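Chloromuconate cycloisomerase (Rhodococcus opacus, PDB 4M0X) is an enzyme of the enolase superfamily, in which an N-terminal capping domain accompanies a TIM-type barrel domain that binds a manganese ion. Local coordinates at residues S17-K22 and P329-D334; G232-R237 and A262-A267; A75-G80 and Q91-L96; I309-Y314 and L348-G353. One frame throughout, in Å; residues are numbered along the deposited sequence.

Contact 1 of 4, residues S17-K22 and P329-D334; sequences SRRPHK and PGLLID
Arg-18 grips the loop 329-334 with both its backbone and its side chain. Its N donates to Leu-331 O at 2.7 Å, an almost straight bond (167° at the hydrogen), next to the single bridge that joins Ser-17 to Leu-332. The side chain leaves with CG opposite the backbone N (chi1 -153°) and bends at chi3 (-97°), and this bend brings the guanidinium back to the loop. Ile-333 CG2 then covers the centre of one face, 3.6 Å from Arg-18 CZ, while Leu-332 O lies at the edge and takes a weak bond from Arg-18 NH1 at 3.1 Å. From the same isoleucine, CD1 reaches Ser-17 N at 3.6 Å. Arg-19 offers a second flat surface: Leu-331 CD1 rests over the middle of its guanidinium, 3.9 Å from Arg-19 NH2. Of its nitrogens, NE forms a salt bridge with Glu-152 and NH1 bonds to His-21 ND1. The contact ties the corner between strands 5-17 and 20-22 of the N-terminal domain to a loop that follows strand 323-324 of the barrel domain, and Trp-139 of strand 134-141 touches both Arg-19 and Leu-331.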
loop_
_atom_site.group_PDB
_atom_site.type_symbol
_atom_site.label_atom_id
_atom_site.label_comp_id
_atom_site.label_asym_id
_atom_site.label_seq_id
_atom_site.Cartn_x
_atom_site.Cartn_y
_atom_site.Cartn_z
ATOM N N SER A 17 49.390 11.524 9.508
ATOM C CA SER A 17 48.535 11.831 8.361
ATOM C C SER A 17 48.809 13.203 7.757
ATOM O O SER A 17 48.938 14.183 8.478
ATOM C CB SER A 17 47.074 11.746 8.775
ATOM O OG SER A 17 46.326 12.642 7.991
ATOM N N ARG A 18 48.835 13.262 6.428
ATOM C CA ARG A 18 49.302 14.437 5.674
ATOM C C ARG A 18 48.548 15.749 5.945
ATOM O O ARG A 18 49.144 16.824 5.883
ATOM C CB ARG A 18 49.321 14.123 4.179
ATOM C CG ARG A 18 50.335 14.918 3.391
ATOM C CD ARG A 18 50.489 14.361 1.982
ATOM N NE ARG A 18 51.634 13.461 1.840
ATOM C CZ ARG A 18 51.580 12.136 1.973
ATOM N NH1 ARG A 18 50.429 11.539 2.273
ATOM N NH2 ARG A 18 52.677 11.402 1.802
ATOM N N ARG A 19 47.251 15.669 6.231
ATOM C CA ARG A 19 46.465 16.835 6.651
ATOM C C ARG A 19 45.327 16.402 7.592
ATOM O O ARG A 19 44.925 15.231 7.588
ATOM C CB ARG A 19 45.951 17.670 5.455
ATOM C CG ARG A 19 45.153 16.932 4.384
ATOM C CD ARG A 19 44.239 17.888 3.619
ATOM N NE ARG A 19 43.265 17.216 2.741
ATOM C CZ ARG A 19 42.195 16.520 3.145
ATOM N NH1 ARG A 19 41.940 16.355 4.440
ATOM N NH2 ARG A 19 41.396 15.957 2.245
ATOM N N PRO A 20 44.830 17.328 8.436
ATOM C CA PRO A 20 43.749 16.898 9.330
ATOM C C PRO A 20 42.458 16.682 8.537
ATOM O O PRO A 20 42.262 17.348 7.509
ATOM C CB PRO A 20 43.616 18.069 10.312
ATOM C CG PRO A 20 44.138 19.263 9.560
ATOM C CD PRO A 20 45.209 18.743 8.646
ATOM N N HIS A 21 41.609 15.752 8.988
ATOM C CA HIS A 21 40.353 15.419 8.281
ATOM C C HIS A 21 39.102 15.675 9.141
ATOM O O HIS A 21 38.735 14.848 9.987
ATOM C CB HIS A 21 40.379 13.971 7.746
ATOM C CG HIS A 21 39.499 13.740 6.548
ATOM N ND1 HIS A 21 39.949 13.878 5.251
ATOM C CD2 HIS A 21 38.201 13.363 6.453
ATOM C CE1 HIS A 21 38.966 13.601 4.411
ATOM N NE2 HIS A 21 37.894 13.284 5.114
ATOM N N LYS A 22 38.456 16.823 8.910
ATOM C CA LYS A 22 37.281 17.243 9.684
ATOM C C LYS A 22 35.977 16.639 9.143
ATOM O O LYS A 22 35.567 16.933 8.014
ATOM C CB LYS A 22 37.190 18.776 9.765
ATOM N N PRO A 329 44.649 5.982 2.156
ATOM C CA PRO A 329 46.090 5.692 2.177
ATOM C C PRO A 329 46.993 6.772 1.515
ATOM O O PRO A 329 47.966 7.172 2.105
ATOM C CB PRO A 329 46.173 4.362 1.432
ATOM C CG PRO A 329 44.896 3.701 1.781
ATOM C CD PRO A 329 43.870 4.795 1.749
ATOM N N GLY A 330 46.659 7.257 0.327
ATOM C CA GLY A 330 47.414 8.362 -0.300
ATOM C C GLY A 330 47.774 9.520 0.624
ATOM O O GLY A 330 48.865 10.091 0.505
ATOM N N LEU A 331 46.850 9.841 1.541
ATOM C CA LEU A 331 47.020 10.828 2.608
ATOM C C LEU A 331 47.836 10.440 3.866
ATOM O O LEU A 331 48.074 11.300 4.723
ATOM C CB LEU A 331 45.650 11.323 3.073
ATOM C CG LEU A 331 45.019 12.416 2.207
ATOM C CD1 LEU A 331 43.731 12.864 2.878
ATOM C CD2 LEU A 331 45.959 13.599 1.943
ATOM N N LEU A 332 48.227 9.177 4.023
ATOM C CA LEU A 332 49.075 8.788 5.157
ATOM C C LEU A 332 50.540 9.036 4.795
ATOM O O LEU A 332 50.897 8.788 3.652
ATOM C CB LEU A 332 48.859 7.319 5.502
ATOM C CG LEU A 332 47.428 6.915 5.878
ATOM C CD1 LEU A 332 47.377 5.477 6.355
ATOM C CD2 LEU A 332 46.837 7.841 6.936
ATOM N N ILE A 333 51.373 9.555 5.720
ATOM C CA ILE A 333 52.811 9.680 5.430
ATOM C C ILE A 333 53.586 8.418 5.746
ATOM O O ILE A 333 54.661 8.226 5.199
ATOM C CB ILE A 333 53.538 10.936 5.989
ATOM C CG1 ILE A 333 53.315 11.116 7.472
ATOM C CG2 ILE A 333 53.103 12.197 5.256
ATOM C CD1 ILE A 333 52.427 12.310 7.798
ATOM N N ASP A 334 53.037 7.533 6.562
ATOM C CA ASP A 334 53.658 6.232 6.785
ATOM C C ASP A 334 52.624 5.186 7.222
ATOM O O ASP A 334 51.520 5.541 7.606
ATOM C CB ASP A 334 54.762 6.354 7.822
ATOM C CG ASP A 334 55.824 5.266 7.707
ATOM O OD1 ASP A 334 55.585 4.174 7.139
ATOM O OD2 ASP A 334 56.923 5.508 8.236
#

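Contact 2 of 4, residues G232-R237 and A262-A267; sequences GLARLR and AGAVSA
Ala-234 and Ala-264 provide the closest pair of CA atoms across the segments, 3.9 Å apart, consistent with the small side chains on both sides, and their CB atoms meet at 4.2 Å. One residue back along the helix, Leu-233 turns toward the other segment and packs over Ala-264. Its CB lies 3.4 Å from Ala-264 O, and Leu-233 CG packs against Val-265 CG1 at 4.0 Å, the two side chains running alongside each other in the same direction. Gly-263, with positive phi, is the C-prime residue of a Schellman motif that ends helix 253-262, and the chain leaving it borders helix 230-239. In the order strand 220-222, helix 230-239, strand 244-246, helix 253-262, the segments belong to successive beta-alpha units of the barrel, helix 230-239 lying against the link from the next helix to strand 267-270. One turn after Leu-233, Arg-237 is a long ridge, extended from CG to NE with CG opposite the backbone N (chi1 -178°). Its guanidinium lies with one face over the backbone of Val-265 and Ser-266, and Gly-263 O sits at its edge, where Arg-237 NH1 makes a weak bond of 3.4 Å. A water accepts from Arg-237 NH2 at 3.0 Å and also bonds to Ser-266 OG. The stronger partner of this arginine is Glu-203 of a neighbouring subunit, which forms a salt bridge with NH2.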
loop_
_atom_site.group_PDB
_atom_site.type_symbol
_atom_site.label_atom_id
_atom_site.label_comp_id
_atom_site.label_asym_id
_atom_site.label_seq_id
_atom_site.Cartn_x
_atom_site.Cartn_y
_atom_site.Cartn_z
ATOM N N GLY A 232 12.166 9.302 5.023
ATOM C CA GLY A 232 12.592 10.619 4.680
ATOM C C GLY A 232 13.506 10.491 3.500
ATOM O O GLY A 232 13.476 11.322 2.571
ATOM N N LEU A 233 14.319 9.436 3.537
ATOM C CA LEU A 233 15.192 9.126 2.422
ATOM C C LEU A 233 14.362 8.906 1.170
ATOM O O LEU A 233 14.688 9.444 0.126
ATOM C CB LEU A 233 15.975 7.879 2.732
ATOM C CG LEU A 233 17.440 7.882 3.145
ATOM C CD1 LEU A 233 18.073 9.268 3.309
ATOM C CD2 LEU A 233 17.588 6.957 4.361
ATOM N N ALA A 234 13.287 8.138 1.291
ATOM C CA ALA A 234 12.407 7.870 0.168
ATOM C C ALA A 234 11.736 9.097 -0.389
ATOM O O ALA A 234 11.600 9.168 -1.609
ATOM C CB ALA A 234 11.354 6.823 0.498
ATOM N N ARG A 235 11.298 10.028 0.463
ATOM C CA ARG A 235 10.682 11.265 -0.011
ATOM C C ARG A 235 11.727 12.078 -0.768
ATOM O O ARG A 235 11.377 12.737 -1.759
ATOM C CB ARG A 235 10.150 12.158 1.108
ATOM C CG ARG A 235 8.770 11.830 1.632
ATOM C CD ARG A 235 8.552 12.514 2.982
ATOM N NE ARG A 235 7.914 11.625 3.963
ATOM C CZ ARG A 235 8.375 11.360 5.202
ATOM N NH1 ARG A 235 9.504 11.917 5.648
ATOM N NH2 ARG A 235 7.700 10.525 6.018
ATOM N N LEU A 236 12.984 12.050 -0.299
ATOM C CA LEU A 236 14.067 12.806 -0.914
ATOM C C LEU A 236 14.387 12.239 -2.285
ATOM O O LEU A 236 14.561 13.001 -3.272
ATOM C CB LEU A 236 15.331 12.761 -0.069
ATOM C CG LEU A 236 15.653 13.880 0.904
ATOM C CD1 LEU A 236 17.054 13.608 1.362
ATOM C CD2 LEU A 236 15.618 15.273 0.312
ATOM N N ARG A 237 14.453 10.902 -2.344
ATOM C CA ARG A 237 14.775 10.218 -3.581
ATOM C C ARG A 237 13.760 10.625 -4.635
ATOM O O ARG A 237 14.132 10.801 -5.792
ATOM C CB ARG A 237 14.819 8.712 -3.390
ATOM C CG ARG A 237 15.208 7.982 -4.644
ATOM C CD ARG A 237 14.832 6.515 -4.628
ATOM N NE ARG A 237 15.382 5.914 -5.846
ATOM C CZ ARG A 237 15.540 4.611 -6.107
ATOM N NH1 ARG A 237 15.170 3.661 -5.237
ATOM N NH2 ARG A 237 16.084 4.259 -7.267
ATOM N N ALA A 262 11.894 -0.603 0.095
ATOM C CA ALA A 262 11.181 0.585 0.488
ATOM C C ALA A 262 11.512 1.638 -0.564
ATOM O O ALA A 262 10.916 2.685 -0.576
ATOM C CB ALA A 262 11.600 1.035 1.868
ATOM N N GLY A 263 12.449 1.344 -1.466
ATOM C CA GLY A 263 12.691 2.204 -2.622
ATOM C C GLY A 263 13.257 3.513 -2.129
ATOM O O GLY A 263 13.091 4.551 -2.754
ATOM N N ALA A 264 13.971 3.421 -1.010
ATOM C CA ALA A 264 14.457 4.578 -0.266
ATOM C C ALA A 264 15.770 5.234 -0.738
ATOM O O ALA A 264 16.083 6.339 -0.291
ATOM C CB ALA A 264 14.553 4.237 1.228
ATOM N N VAL A 265 16.542 4.580 -1.598
ATOM C CA VAL A 265 17.780 5.184 -2.066
ATOM C C VAL A 265 18.164 4.765 -3.484
ATOM O O VAL A 265 17.639 3.801 -4.021
ATOM C CB VAL A 265 18.987 4.901 -1.111
ATOM C CG1 VAL A 265 18.939 5.739 0.167
ATOM C CG2 VAL A 265 19.124 3.425 -0.801
ATOM N N SER A 266 19.129 5.474 -4.067
ATOM C CA SER A 266 19.595 5.177 -5.416
ATOM C C SER A 266 20.813 4.271 -5.425
ATOM O O SER A 266 21.037 3.549 -6.421
ATOM C CB SER A 266 19.946 6.480 -6.165
ATOM O OG SER A 266 18.840 7.347 -6.229
ATOM N N ALA A 267 21.621 4.343 -4.363
ATOM C CA ALA A 267 22.865 3.586 -4.298
ATOM C C ALA A 267 23.306 3.108 -2.909
ATOM O O ALA A 267 22.782 3.527 -1.881
ATOM C CB ALA A 267 23.973 4.364 -4.946
HETATM O O HOH W 1 17.765 6.251 -8.661
#

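Contact 3 of 4, residues A75-G80 and Q91-L96; sequences APVIIG and QSMDGL
Val-77 and Ser-92 carry the centre of this contact, and their meeting is one of van der Waals packing. The valine side chain points at the helix and straddles the serine methylene: Val-77 CB, CG1 and CG2 each come to 3.6 Å from Ser-92 CB. Val-77 CG2, set between its own backbone N and carbonyl carbon (chi1 -79° for CG1), reaches Met-93 CG at 4.0 Å, and both valine methyls, CG1 and CG2, lie 4.2 Å from Leu-96 CD1 on the next turn. A sulfur contact adds to these, Ile-78 CD1 lying 4.3 Å from Met-93 SD, which is carried there by chi1 (-71°) and an extended chi2 (-177°). Hydrogen bonding takes no part across the gap and serves each segment separately. Ser-92 OG bonds back to Val-88 O within its own helix, and Ala-75 O accepts the 3-10 bond from Ile-78 N together with an added i+4 bond from Ile-79 N. In the N-terminal domain, the contact thereby folds the loop that follows helix 63-74 onto helix 86-96. Next to it, Ile-107 of helix 101-118 touches both Ile-78 and Met-93, and Ile-5 and Met-8 of strand 5-17 pack on Ile-78.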
loop_
_atom_site.group_PDB
_atom_site.type_symbol
_atom_site.label_atom_id
_atom_site.label_comp_id
_atom_site.label_asym_id
_atom_site.label_seq_id
_atom_site.Cartn_x
_atom_site.Cartn_y
_atom_site.Cartn_z
ATOM N N ALA A 75 38.331 -13.633 20.519
ATOM C CA ALA A 75 39.515 -14.499 20.409
ATOM C C ALA A 75 39.210 -15.980 20.539
ATOM O O ALA A 75 39.672 -16.757 19.709
ATOM C CB ALA A 75 40.580 -14.097 21.416
ATOM N N PRO A 76 38.456 -16.369 21.594
ATOM C CA PRO A 76 37.979 -17.706 21.937
ATOM C C PRO A 76 37.341 -18.524 20.829
ATOM O O PRO A 76 37.387 -19.758 20.902
ATOM C CB PRO A 76 36.922 -17.437 23.015
ATOM C CG PRO A 76 36.829 -15.942 23.145
ATOM C CD PRO A 76 38.153 -15.443 22.697
ATOM N N VAL A 77 36.727 -17.899 19.831
ATOM C CA VAL A 77 36.315 -18.715 18.688
ATOM C C VAL A 77 37.312 -18.704 17.521
ATOM O O VAL A 77 37.028 -19.267 16.468
ATOM C CB VAL A 77 34.855 -18.474 18.214
ATOM C CG1 VAL A 77 33.866 -19.202 19.123
ATOM C CG2 VAL A 77 34.526 -16.992 18.099
ATOM N N ILE A 78 38.482 -18.098 17.704
ATOM C CA ILE A 78 39.486 -18.052 16.628
ATOM C C ILE A 78 40.754 -18.854 16.944
ATOM O O ILE A 78 41.245 -19.616 16.096
ATOM C CB ILE A 78 39.837 -16.593 16.215
ATOM C CG1 ILE A 78 38.555 -15.767 15.933
ATOM C CG2 ILE A 78 40.786 -16.560 15.027
ATOM C CD1 ILE A 78 37.705 -16.245 14.772
ATOM N N ILE A 79 41.298 -18.690 18.148
ATOM C CA ILE A 79 42.408 -19.536 18.589
ATOM C C ILE A 79 42.006 -21.030 18.610
ATOM O O ILE A 79 41.029 -21.422 19.264
ATOM C CB ILE A 79 42.891 -19.122 19.992
ATOM C CG1 ILE A 79 43.021 -17.591 20.125
ATOM C CG2 ILE A 79 44.154 -19.885 20.378
ATOM C CD1 ILE A 79 44.295 -16.964 19.589
ATOM N N GLY A 80 42.754 -21.853 17.881
ATOM C CA GLY A 80 42.541 -23.301 17.861
ATOM C C GLY A 80 41.612 -23.804 16.772
ATOM O O GLY A 80 41.381 -25.025 16.654
ATOM N N GLN A 91 30.130 -16.895 11.937
ATOM C CA GLN A 91 28.898 -17.175 12.663
ATOM C C GLN A 91 29.162 -17.317 14.162
ATOM O O GLN A 91 28.354 -16.889 14.982
ATOM C CB GLN A 91 28.192 -18.397 12.116
ATOM C CG GLN A 91 26.830 -18.620 12.753
ATOM C CD GLN A 91 26.019 -19.693 12.052
ATOM O OE1 GLN A 91 26.319 -20.075 10.913
ATOM N NE2 GLN A 91 24.975 -20.182 12.725
ATOM N N SER A 92 30.302 -17.903 14.516
ATOM C CA SER A 92 30.717 -17.991 15.903
ATOM C C SER A 92 30.772 -16.620 16.520
ATOM O O SER A 92 30.166 -16.382 17.562
ATOM C CB SER A 92 32.076 -18.646 15.998
ATOM O OG SER A 92 32.010 -20.021 15.654
ATOM N N MET A 93 31.472 -15.708 15.856
ATOM C CA MET A 93 31.645 -14.351 16.381
ATOM C C MET A 93 30.296 -13.651 16.627
ATOM O O MET A 93 30.090 -12.983 17.670
ATOM C CB MET A 93 32.568 -13.542 15.477
ATOM C CG MET A 93 34.044 -13.966 15.510
ATOM S SD MET A 93 35.052 -12.874 14.459
ATOM C CE MET A 93 34.721 -13.481 12.802
ATOM N N ASP A 94 29.359 -13.854 15.698
ATOM C CA ASP A 94 27.998 -13.303 15.805
ATOM C C ASP A 94 27.276 -13.871 16.995
ATOM O O ASP A 94 26.559 -13.156 17.686
ATOM C CB ASP A 94 27.191 -13.601 14.549
ATOM C CG ASP A 94 27.629 -12.769 13.349
ATOM O OD1 ASP A 94 28.480 -11.833 13.464
ATOM O OD2 ASP A 94 27.095 -13.074 12.270
ATOM N N GLY A 95 27.478 -15.157 17.228
ATOM C CA GLY A 95 26.914 -15.850 18.373
ATOM C C GLY A 95 27.395 -15.354 19.720
ATOM O O GLY A 95 26.638 -15.411 20.676
ATOM N N LEU A 96 28.634 -14.863 19.808
ATOM C CA LEU A 96 29.144 -14.271 21.077
ATOM C C LEU A 96 28.985 -12.763 21.182
ATOM O O LEU A 96 28.762 -12.249 22.276
ATOM C CB LEU A 96 30.625 -14.600 21.354
ATOM C CG LEU A 96 31.060 -16.052 21.248
ATOM C CD1 LEU A 96 32.508 -16.206 21.661
ATOM C CD2 LEU A 96 30.137 -16.943 22.073
#

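Contact 4 of 4, residues I309-Y314 and L348-G353; sequences ISAQLY and LLIPTG
The carboxamide of Gln-312 comes up to the carbonyl of Pro-351, with Gln-312 NE2 3.1 Å from Pro-351 O, and the same amide nitrogen touches the proline ring at Pro-351 CB, 4.0 Å away. Within the helix another flat group, the ring of Tyr-314, carries Ser-310 O over one face, offset toward the rim. The rest of the contact is apolar. Ala-311 CB points into the other segment and is met from two directions, by Leu-348 CD2 at 3.6 Å and by Pro-351 CD at 3.9 Å. Ile-350 has its CG2 opposite the backbone N and CG1 beside it (chi1 -63°), which sets the two branches against the helix: CG2 lies 3.7 Å from Gln-312 CG, and CG1 lies 3.7 Å from Ala-311 O. Helix 304-316 of the barrel domain is thus covered by the end of strand 347-349 and the turn after it, a strand that pairs antiparallel with 134-141. In the Gln-312 amide, OE1 accepts from Ser-124 N, and NE2 gives a weak bond to Gly-355 O. Chemically this implies a mainly apolar contact that includes one buried carboxamide, whose rotation is probably set largely by Ser-124 N.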
loop_
_atom_site.group_PDB
_atom_site.type_symbol
_atom_site.label_atom_id
_atom_site.label_comp_id
_atom_site.label_asym_id
_atom_site.label_seq_id
_atom_site.Cartn_x
_atom_site.Cartn_y
_atom_site.Cartn_z
ATOM N N ILE A 309 42.570 -4.834 0.814
ATOM C CA ILE A 309 41.568 -5.901 0.660
ATOM C C ILE A 309 40.322 -5.299 0.021
ATOM O O ILE A 309 39.774 -5.865 -0.920
ATOM C CB ILE A 309 41.307 -6.753 1.959
ATOM C CG1 ILE A 309 40.332 -7.885 1.713
ATOM C CG2 ILE A 309 40.742 -5.943 3.125
ATOM C CD1 ILE A 309 40.636 -8.717 0.488
ATOM N N SER A 310 39.921 -4.123 0.496
ATOM C CA SER A 310 38.870 -3.340 -0.147
ATOM C C SER A 310 39.082 -3.147 -1.636
ATOM O O SER A 310 38.164 -3.370 -2.405
ATOM C CB SER A 310 38.746 -1.964 0.490
ATOM O OG SER A 310 38.318 -2.107 1.819
ATOM N N ALA A 311 40.273 -2.711 -2.038
ATOM C CA ALA A 311 40.558 -2.481 -3.454
ATOM C C ALA A 311 40.286 -3.749 -4.268
ATOM O O ALA A 311 39.714 -3.699 -5.366
ATOM C CB ALA A 311 41.989 -1.999 -3.651
ATOM N N GLN A 312 40.670 -4.890 -3.714
ATOM C CA GLN A 312 40.414 -6.154 -4.383
ATOM C C GLN A 312 38.907 -6.424 -4.469
ATOM O O GLN A 312 38.390 -6.728 -5.544
ATOM C CB GLN A 312 41.178 -7.298 -3.720
ATOM C CG GLN A 312 42.598 -7.419 -4.232
ATOM C CD GLN A 312 43.385 -8.516 -3.555
ATOM O OE1 GLN A 312 42.861 -9.600 -3.276
ATOM N NE2 GLN A 312 44.653 -8.246 -3.287
ATOM N N LEU A 313 38.209 -6.296 -3.345
ATOM C CA LEU A 313 36.748 -6.396 -3.338
ATOM C C LEU A 313 36.148 -5.600 -4.496
ATOM O O LEU A 313 35.469 -6.159 -5.379
ATOM C CB LEU A 313 36.181 -5.887 -2.011
ATOM C CG LEU A 313 34.659 -5.767 -1.959
ATOM C CD1 LEU A 313 34.013 -7.142 -2.106
ATOM C CD2 LEU A 313 34.226 -5.125 -0.658
ATOM N N TYR A 314 36.435 -4.292 -4.491
ATOM C CA TYR A 314 35.881 -3.352 -5.458
ATOM C C TYR A 314 36.237 -3.764 -6.880
ATOM O O TYR A 314 35.433 -3.609 -7.784
ATOM C CB TYR A 314 36.340 -1.930 -5.161
ATOM C CG TYR A 314 36.077 -1.422 -3.744
ATOM C CD1 TYR A 314 35.265 -2.133 -2.861
ATOM C CD2 TYR A 314 36.605 -0.192 -3.304
ATOM C CE1 TYR A 314 35.013 -1.667 -1.579
ATOM C CE2 TYR A 314 36.349 0.280 -2.011
ATOM C CZ TYR A 314 35.555 -0.471 -1.153
ATOM O OH TYR A 314 35.268 -0.051 0.136
ATOM N N LEU A 348 43.743 4.312 -8.440
ATOM C CA LEU A 348 44.317 3.255 -7.624
ATOM C C LEU A 348 44.625 2.063 -8.517
ATOM O O LEU A 348 43.800 1.708 -9.366
ATOM C CB LEU A 348 43.350 2.860 -6.513
ATOM C CG LEU A 348 43.717 1.656 -5.645
ATOM C CD1 LEU A 348 45.009 1.875 -4.869
ATOM C CD2 LEU A 348 42.551 1.359 -4.710
ATOM N N LEU A 349 45.817 1.477 -8.358
ATOM C CA LEU A 349 46.129 0.208 -8.992
ATOM C C LEU A 349 45.789 -0.903 -7.991
ATOM O O LEU A 349 46.212 -0.838 -6.846
ATOM C CB LEU A 349 47.601 0.131 -9.333
ATOM C CG LEU A 349 48.440 1.171 -10.060
ATOM C CD1 LEU A 349 49.836 0.574 -10.121
ATOM C CD2 LEU A 349 47.955 1.500 -11.472
ATOM N N ILE A 350 45.043 -1.916 -8.395
ATOM C CA ILE A 350 44.624 -2.937 -7.414
ATOM C C ILE A 350 45.739 -3.932 -7.019
ATOM O O ILE A 350 46.355 -4.592 -7.885
ATOM C CB ILE A 350 43.350 -3.695 -7.871
ATOM C CG1 ILE A 350 42.159 -2.721 -7.990
ATOM C CG2 ILE A 350 43.034 -4.845 -6.917
ATOM C CD1 ILE A 350 41.087 -3.144 -8.965
ATOM N N PRO A 351 46.010 -4.059 -5.714
ATOM C CA PRO A 351 47.028 -5.043 -5.353
ATOM C C PRO A 351 46.708 -6.440 -5.909
ATOM O O PRO A 351 45.533 -6.856 -5.951
ATOM C CB PRO A 351 47.006 -5.023 -3.812
ATOM C CG PRO A 351 46.586 -3.624 -3.504
ATOM C CD PRO A 351 45.509 -3.341 -4.535
ATOM N N THR A 352 47.760 -7.133 -6.341
ATOM C CA THR A 352 47.665 -8.411 -7.029
ATOM C C THR A 352 48.439 -9.497 -6.275
ATOM O O THR A 352 48.265 -10.694 -6.550
ATOM C CB THR A 352 48.188 -8.317 -8.497
ATOM O OG1 THR A 352 49.509 -7.747 -8.524
ATOM C CG2 THR A 352 47.268 -7.459 -9.364
ATOM N N GLY A 353 49.292 -9.087 -5.333
ATOM C CA GLY A 353 50.124 -10.024 -4.572
ATOM C C GLY A 353 49.248 -11.009 -3.824
ATOM O O GLY A 353 48.031 -10.852 -3.812
#

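In the fold
Three of the four contacts involve the barrel domain, whose manganese ion is held by Asp-196, Glu-222 and Asp-247. None supplies a metal ligand: the side chain of Leu-233 in contact 2 lies about 12 Å from the ion and that of Arg-19 in contact 1 about 14 Å. Those two contacts sit on opposite sides of the chain's centre, their own centres 33 Å apart. Of the four, contact 1 is the one whose segments fall in different family domains, while contact 3 stays within the N-terminal one, its centre 34 Å from that of contact 1. Contacts 1 and 4 alternate along the chain and come closest, about 7 Å between nearest atoms, though they do not touch.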